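Local coordinates for extracellular solute-binding protein, family 5 (Chelativorans sp., PDB 6WM6) that binds EDTA and related aminopolycarboxylates in the periplasm, probably to deliver them to an ABC transporter for uptake, at residues L264-P277 against T532-N546. Numbering follows the deposited sequence.
Sequences LTALENGEVDVIYP and TALIYKEAILNLRDN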
loop_
_atom_site.group_PDB
_atom_site.type_symbol
_atom_site.label_atom_id
_atom_site.label_comp_id
_atom_site.label_asym_id
_atom_site.label_seq_id
_atom_site.Cartn_x
_atom_site.Cartn_y
_atom_site.Cartn_z
ATOM N N LEU A 264 -11.783 -18.808 2.057
ATOM C CA LEU A 264 -11.727 -19.665 3.238
ATOM C C LEU A 264 -12.220 -21.075 2.918
ATOM O O LEU A 264 -11.667 -22.066 3.418
ATOM C CB LEU A 264 -12.514 -19.031 4.384
ATOM C CG LEU A 264 -12.232 -19.534 5.795
ATOM C CD1 LEU A 264 -10.759 -19.585 6.153
ATOM C CD2 LEU A 264 -12.968 -18.620 6.781
ATOM N N THR A 265 -13.233 -21.194 2.057
ATOM C CA THR A 265 -13.685 -22.513 1.635
ATOM C C THR A 265 -12.582 -23.269 0.896
ATOM O O THR A 265 -12.369 -24.466 1.130
ATOM C CB THR A 265 -14.935 -22.383 0.759
ATOM O OG1 THR A 265 -16.009 -21.844 1.546
ATOM C CG2 THR A 265 -15.353 -23.733 0.193
ATOM N N ALA A 266 -11.856 -22.576 0.017
ATOM C CA ALA A 266 -10.761 -23.208 -0.711
ATOM C C ALA A 266 -9.663 -23.686 0.238
ATOM O O ALA A 266 -9.039 -24.735 0.012
ATOM C CB ALA A 266 -10.194 -22.229 -1.742
ATOM N N LEU A 267 -9.386 -22.912 1.296
ATOM C CA LEU A 267 -8.384 -23.323 2.277
ATOM C C LEU A 267 -8.843 -24.581 3.013
ATOM O O LEU A 267 -8.068 -25.538 3.176
ATOM C CB LEU A 267 -8.119 -22.156 3.240
ATOM C CG LEU A 267 -7.117 -22.402 4.341
ATOM C CD1 LEU A 267 -5.710 -22.584 3.846
ATOM C CD2 LEU A 267 -7.172 -21.215 5.341
ATOM N N GLU A 268 -10.097 -24.591 3.465
ATOM C CA GLU A 268 -10.624 -25.752 4.174
ATOM C C GLU A 268 -10.619 -26.995 3.295
ATOM O O GLU A 268 -10.349 -28.104 3.780
ATOM C CB GLU A 268 -12.041 -25.453 4.659
ATOM C CG GLU A 268 -12.666 -26.592 5.460
ATOM C CD GLU A 268 -14.030 -26.241 6.026
ATOM O OE1 GLU A 268 -14.516 -25.118 5.768
ATOM O OE2 GLU A 268 -14.613 -27.095 6.731
ATOM N N ASN A 269 -10.879 -26.831 1.995
ATOM C CA ASN A 269 -10.938 -27.956 1.071
ATOM C C ASN A 269 -9.570 -28.424 0.599
ATOM O O ASN A 269 -9.491 -29.403 -0.151
ATOM C CB ASN A 269 -11.758 -27.584 -0.171
ATOM C CG ASN A 269 -13.221 -27.355 0.137
ATOM O OD1 ASN A 269 -13.748 -27.856 1.130
ATOM N ND2 ASN A 269 -13.891 -26.595 -0.723
ATOM N N GLY A 270 -8.486 -27.732 0.969
ATOM C CA GLY A 270 -7.164 -28.110 0.532
ATOM C C GLY A 270 -6.755 -27.606 -0.832
ATOM O O GLY A 270 -5.657 -27.950 -1.293
ATOM N N GLU A 271 -7.588 -26.787 -1.481
ATOM C CA GLU A 271 -7.267 -26.258 -2.799
ATOM C C GLU A 271 -6.157 -25.217 -2.724
ATOM O O GLU A 271 -5.401 -25.027 -3.685
ATOM C CB GLU A 271 -8.523 -25.627 -3.397
ATOM C CG GLU A 271 -8.367 -25.037 -4.783
ATOM C CD GLU A 271 -9.693 -24.552 -5.357
ATOM O OE1 GLU A 271 -10.748 -24.858 -4.756
ATOM O OE2 GLU A 271 -9.678 -23.869 -6.401
ATOM N N VAL A 272 -6.077 -24.508 -1.602
ATOM C CA VAL A 272 -4.980 -23.590 -1.331
ATOM C C VAL A 272 -4.556 -23.837 0.105
ATOM O O VAL A 272 -5.301 -24.410 0.914
ATOM C CB VAL A 272 -5.373 -22.115 -1.528
ATOM C CG1 VAL A 272 -5.889 -21.863 -2.937
ATOM C CG2 VAL A 272 -6.397 -21.676 -0.488
ATOM N N ASP A 273 -3.339 -23.391 0.425
ATOM C CA ASP A 273 -2.789 -23.515 1.764
ATOM C C ASP A 273 -2.645 -22.193 2.506
ATOM O O ASP A 273 -2.376 -22.216 3.719
ATOM C CB ASP A 273 -1.408 -24.173 1.689
ATOM C CG ASP A 273 -1.410 -25.444 0.885
ATOM O OD1 ASP A 273 -2.162 -26.355 1.245
ATOM O OD2 ASP A 273 -0.672 -25.524 -0.105
ATOM N N VAL A 274 -2.787 -21.068 1.814
ATOM C CA VAL A 274 -2.608 -19.736 2.384
ATOM C C VAL A 274 -3.599 -18.811 1.691
ATOM O O VAL A 274 -3.723 -18.842 0.459
ATOM C CB VAL A 274 -1.207 -19.168 2.129
ATOM C CG1 VAL A 274 -1.016 -17.834 2.878
ATOM C CG2 VAL A 274 -0.136 -20.166 2.507
ATOM N N ILE A 275 -4.261 -17.968 2.471
ATOM C CA ILE A 275 -5.093 -16.892 1.942
ATOM C C ILE A 275 -4.734 -15.609 2.684
ATOM O O ILE A 275 -4.297 -15.645 3.842
ATOM C CB ILE A 275 -6.593 -17.209 2.020
ATOM C CG1 ILE A 275 -7.088 -17.275 3.466
ATOM C CG2 ILE A 275 -6.888 -18.532 1.300
ATOM C CD1 ILE A 275 -8.589 -17.414 3.591
ATOM N N TYR A 276 -4.962 -14.471 2.031
ATOM C CA TYR A 276 -4.647 -13.143 2.599
ATOM C C TYR A 276 -5.737 -12.159 2.185
ATOM O O TYR A 276 -5.479 -11.157 1.508
ATOM C CB TYR A 276 -3.265 -12.695 2.127
ATOM C CG TYR A 276 -2.628 -11.545 2.890
ATOM C CD1 TYR A 276 -2.404 -11.627 4.243
ATOM C CD2 TYR A 276 -2.188 -10.405 2.229
ATOM C CE1 TYR A 276 -1.746 -10.606 4.943
ATOM C CE2 TYR A 276 -1.562 -9.373 2.913
ATOM C CZ TYR A 276 -1.366 -9.482 4.258
ATOM O OH TYR A 276 -0.717 -8.471 4.931
ATOM N N PRO A 277 -6.973 -12.409 2.598
ATOM C CA PRO A 277 -8.082 -11.561 2.136
ATOM C C PRO A 277 -8.021 -10.174 2.745
ATOM O O PRO A 277 -7.538 -9.970 3.863
ATOM C CB PRO A 277 -9.325 -12.311 2.625
ATOM C CG PRO A 277 -8.855 -13.062 3.835
ATOM C CD PRO A 277 -7.438 -13.506 3.464
ATOM N N THR A 532 -5.267 -6.727 8.622
ATOM C CA THR A 532 -4.845 -7.790 7.736
ATOM C C THR A 532 -5.407 -9.129 8.231
ATOM O O THR A 532 -5.860 -9.268 9.370
ATOM C CB THR A 532 -3.326 -7.918 7.704
ATOM O OG1 THR A 532 -2.902 -8.381 8.997
ATOM C CG2 THR A 532 -2.632 -6.614 7.383
ATOM N N ALA A 533 -5.369 -10.132 7.363
ATOM C CA ALA A 533 -5.726 -11.485 7.783
ATOM C C ALA A 533 -4.940 -12.472 6.929
ATOM O O ALA A 533 -5.261 -12.681 5.755
ATOM C CB ALA A 533 -7.228 -11.720 7.646
ATOM N N LEU A 534 -3.943 -13.096 7.524
ATOM C CA LEU A 534 -3.183 -14.181 6.904
ATOM C C LEU A 534 -3.652 -15.469 7.552
ATOM O O LEU A 534 -3.475 -15.664 8.748
ATOM C CB LEU A 534 -1.693 -13.974 7.148
ATOM C CG LEU A 534 -0.745 -14.969 6.510
ATOM C CD1 LEU A 534 -0.758 -14.888 4.998
ATOM C CD2 LEU A 534 0.666 -14.734 7.071
ATOM N N ILE A 535 -4.291 -16.333 6.768
ATOM C CA ILE A 535 -4.938 -17.543 7.268
ATOM C C ILE A 535 -4.343 -18.698 6.478
ATOM O O ILE A 535 -4.329 -18.659 5.235
ATOM C CB ILE A 535 -6.463 -17.471 7.096
ATOM C CG1 ILE A 535 -7.023 -16.159 7.666
ATOM C CG2 ILE A 535 -7.136 -18.675 7.801
ATOM C CD1 ILE A 535 -8.503 -15.916 7.368
ATOM N N TYR A 536 -3.828 -19.710 7.176
ATOM C CA TYR A 536 -2.913 -20.631 6.508
ATOM C C TYR A 536 -2.794 -21.948 7.250
ATOM O O TYR A 536 -3.133 -22.059 8.421
ATOM C CB TYR A 536 -1.509 -19.997 6.371
ATOM C CG TYR A 536 -0.909 -19.640 7.720
ATOM C CD1 TYR A 536 -1.288 -18.469 8.372
ATOM C CD2 TYR A 536 0.009 -20.464 8.357
ATOM C CE1 TYR A 536 -0.777 -18.154 9.626
ATOM C CE2 TYR A 536 0.529 -20.155 9.591
ATOM C CZ TYR A 536 0.131 -18.992 10.220
ATOM O OH TYR A 536 0.610 -18.650 11.466
ATOM N N LYS A 537 -2.247 -22.942 6.554
ATOM C CA LYS A 537 -1.911 -24.213 7.172
ATOM C C LYS A 537 -0.605 -24.081 7.950
ATOM O O LYS A 537 0.428 -23.695 7.385
ATOM C CB LYS A 537 -1.804 -25.272 6.074
ATOM C CG LYS A 537 -3.149 -25.613 5.443
ATOM C CD LYS A 537 -4.058 -26.367 6.416
ATOM C CE LYS A 537 -5.459 -26.625 5.856
ATOM N NZ LYS A 537 -5.466 -27.727 4.864
ATOM N N GLU A 538 -0.651 -24.433 9.240
ATOM C CA GLU A 538 0.460 -24.195 10.152
ATOM C C GLU A 538 1.671 -25.064 9.881
ATOM O O GLU A 538 2.746 -24.792 10.412
ATOM C CB GLU A 538 -0.016 -24.354 11.595
ATOM C CG GLU A 538 -0.357 -25.771 11.968
ATOM C CD GLU A 538 -1.155 -25.868 13.264
ATOM O OE1 GLU A 538 -1.337 -24.825 13.929
ATOM O OE2 GLU A 538 -1.604 -26.979 13.600
ATOM N N ALA A 539 1.563 -26.066 9.004
ATOM C CA ALA A 539 2.755 -26.751 8.537
ATOM C C ALA A 539 3.741 -25.833 7.843
ATOM O O ALA A 539 4.917 -26.183 7.720
ATOM C CB ALA A 539 2.369 -27.877 7.567
ATOM N N ILE A 540 3.290 -24.696 7.333
ATOM C CA ILE A 540 4.178 -23.776 6.625
ATOM C C ILE A 540 4.925 -22.906 7.627
ATOM O O ILE A 540 4.299 -22.173 8.403
ATOM C CB ILE A 540 3.399 -22.909 5.631
ATOM C CG1 ILE A 540 2.588 -23.764 4.660
ATOM C CG2 ILE A 540 4.383 -22.041 4.848
ATOM C CD1 ILE A 540 1.520 -22.952 3.946
ATOM N N LEU A 541 6.243 -22.970 7.588
ATOM C CA LEU A 541 7.125 -22.210 8.463
ATOM C C LEU A 541 7.699 -21.011 7.729
ATOM O O LEU A 541 7.853 -21.019 6.511
ATOM C CB LEU A 541 8.281 -23.091 8.936
ATOM C CG LEU A 541 7.894 -24.369 9.692
ATOM C CD1 LEU A 541 9.155 -25.149 10.068
ATOM C CD2 LEU A 541 7.049 -24.053 10.902
ATOM N N ASN A 542 8.016 -19.976 8.499
ATOM C CA ASN A 542 8.587 -18.697 8.075
ATOM C C ASN A 542 7.608 -17.876 7.275
ATOM O O ASN A 542 7.999 -16.893 6.635
ATOM C CB ASN A 542 9.936 -18.858 7.382
ATOM C CG ASN A 542 10.940 -19.541 8.274
ATOM O OD1 ASN A 542 11.060 -19.194 9.442
ATOM N ND2 ASN A 542 11.612 -20.532 7.746
ATOM N N LEU A 543 6.339 -18.226 7.309
ATOM C CA LEU A 543 5.262 -17.461 6.702
ATOM C C LEU A 543 4.672 -16.558 7.771
ATOM O O LEU A 543 4.137 -17.043 8.790
ATOM C CB LEU A 543 4.211 -18.432 6.153
ATOM C CG LEU A 543 2.919 -17.780 5.647
ATOM C CD1 LEU A 543 3.140 -16.861 4.467
ATOM C CD2 LEU A 543 1.909 -18.888 5.311
ATOM N N ARG A 544 4.742 -15.253 7.528
ATOM C CA ARG A 544 4.230 -14.335 8.524
ATOM C C ARG A 544 3.650 -13.121 7.840
ATOM O O ARG A 544 3.990 -12.775 6.707
ATOM C CB ARG A 544 5.307 -13.943 9.538
ATOM C CG ARG A 544 6.451 -13.080 8.961
ATOM C CD ARG A 544 7.490 -12.748 10.022
ATOM N NE ARG A 544 8.144 -13.962 10.492
ATOM C CZ ARG A 544 9.241 -14.492 9.986
ATOM N NH1 ARG A 544 9.849 -13.944 8.959
ATOM N NH2 ARG A 544 9.728 -15.607 10.519
ATOM N N ASP A 545 2.795 -12.441 8.576
ATOM C CA ASP A 545 2.242 -11.201 8.071
ATOM C C ASP A 545 3.351 -10.168 7.929
ATOM O O ASP A 545 4.284 -10.105 8.724
ATOM C CB ASP A 545 1.160 -10.671 9.004
ATOM C CG ASP A 545 0.313 -9.582 8.387
ATOM O OD1 ASP A 545 0.314 -9.418 7.147
ATOM O OD2 ASP A 545 -0.359 -8.884 9.186
ATOM N N ASN A 546 3.232 -9.350 6.902
ATOM C CA ASN A 546 4.121 -8.216 6.652
ATOM C C ASN A 546 3.128 -7.137 6.286
ATOM O O ASN A 546 2.741 -7.023 5.123
ATOM C CB ASN A 546 5.092 -8.563 5.536
ATOM C CG ASN A 546 6.169 -7.522 5.348
ATOM O OD1 ASN A 546 6.549 -6.842 6.296
ATOM N ND2 ASN A 546 6.679 -7.394 4.131
HETATM O O HOH W 1 -8.017 -28.821 5.133
HETATM O O HOH W 2 -4.632 -26.645 2.431
HETATM O O HOH W 3 -4.958 -9.361 4.513
#
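Ile275 and Ile535 face each other as an antiparallel hydrogen-bonded pair, a worked example of how a two-residue strand can join a large sheet. Ile275 N gives a nearly straight bond to Ile535 O (2.8 Å), Ile535 N returns one to Ile275 O (3.0 Å), and Lys537 N adds a third bond, to Asp273 O. One face of this pairing is covered by helix 264-268: Leu267 CD2 presses on Ile535 CG2 (3.5 Å) while Leu264 CD1 meets that methyl crosswise. On the other face Val274 splits its methyls: CG1 lies on Leu534 CD1, whereas CG2 packs against Ile540 CD1 (3.5 Å) and meets Leu543 CD2 tip to tip.

Tyr276 reaches further. Its ring swings out with CG opposite the backbone N (chi1 -164°), passes Leu534 CD1 and sets OH on Asp545 OD1 (2.6 Å), nearly in line with that C-O bond. Thr532 OG1 meets Asp545 OD2 from above the carboxylate plane; Asn301 ND2 also bonds to that oxygen. A phenylalanine in place of Tyr276 would probably leave OD1 without this donor and the carboxylate freer to turn. A water over the ring's centre links Pro277 O to Ala533 N.

At the opposite end a water bridges Lys537 NZ to Glu268 O; a second accepts from NZ within bonding distance of Val272 O and Asp273 OD1. Asp273 OD2 bonds to Thr51. Strand 274-275 thus joins a mixed sheet of this family 5 solute-binding fold, and three donors on buried Asp545 would probably favour its ionised form and fix its rotation.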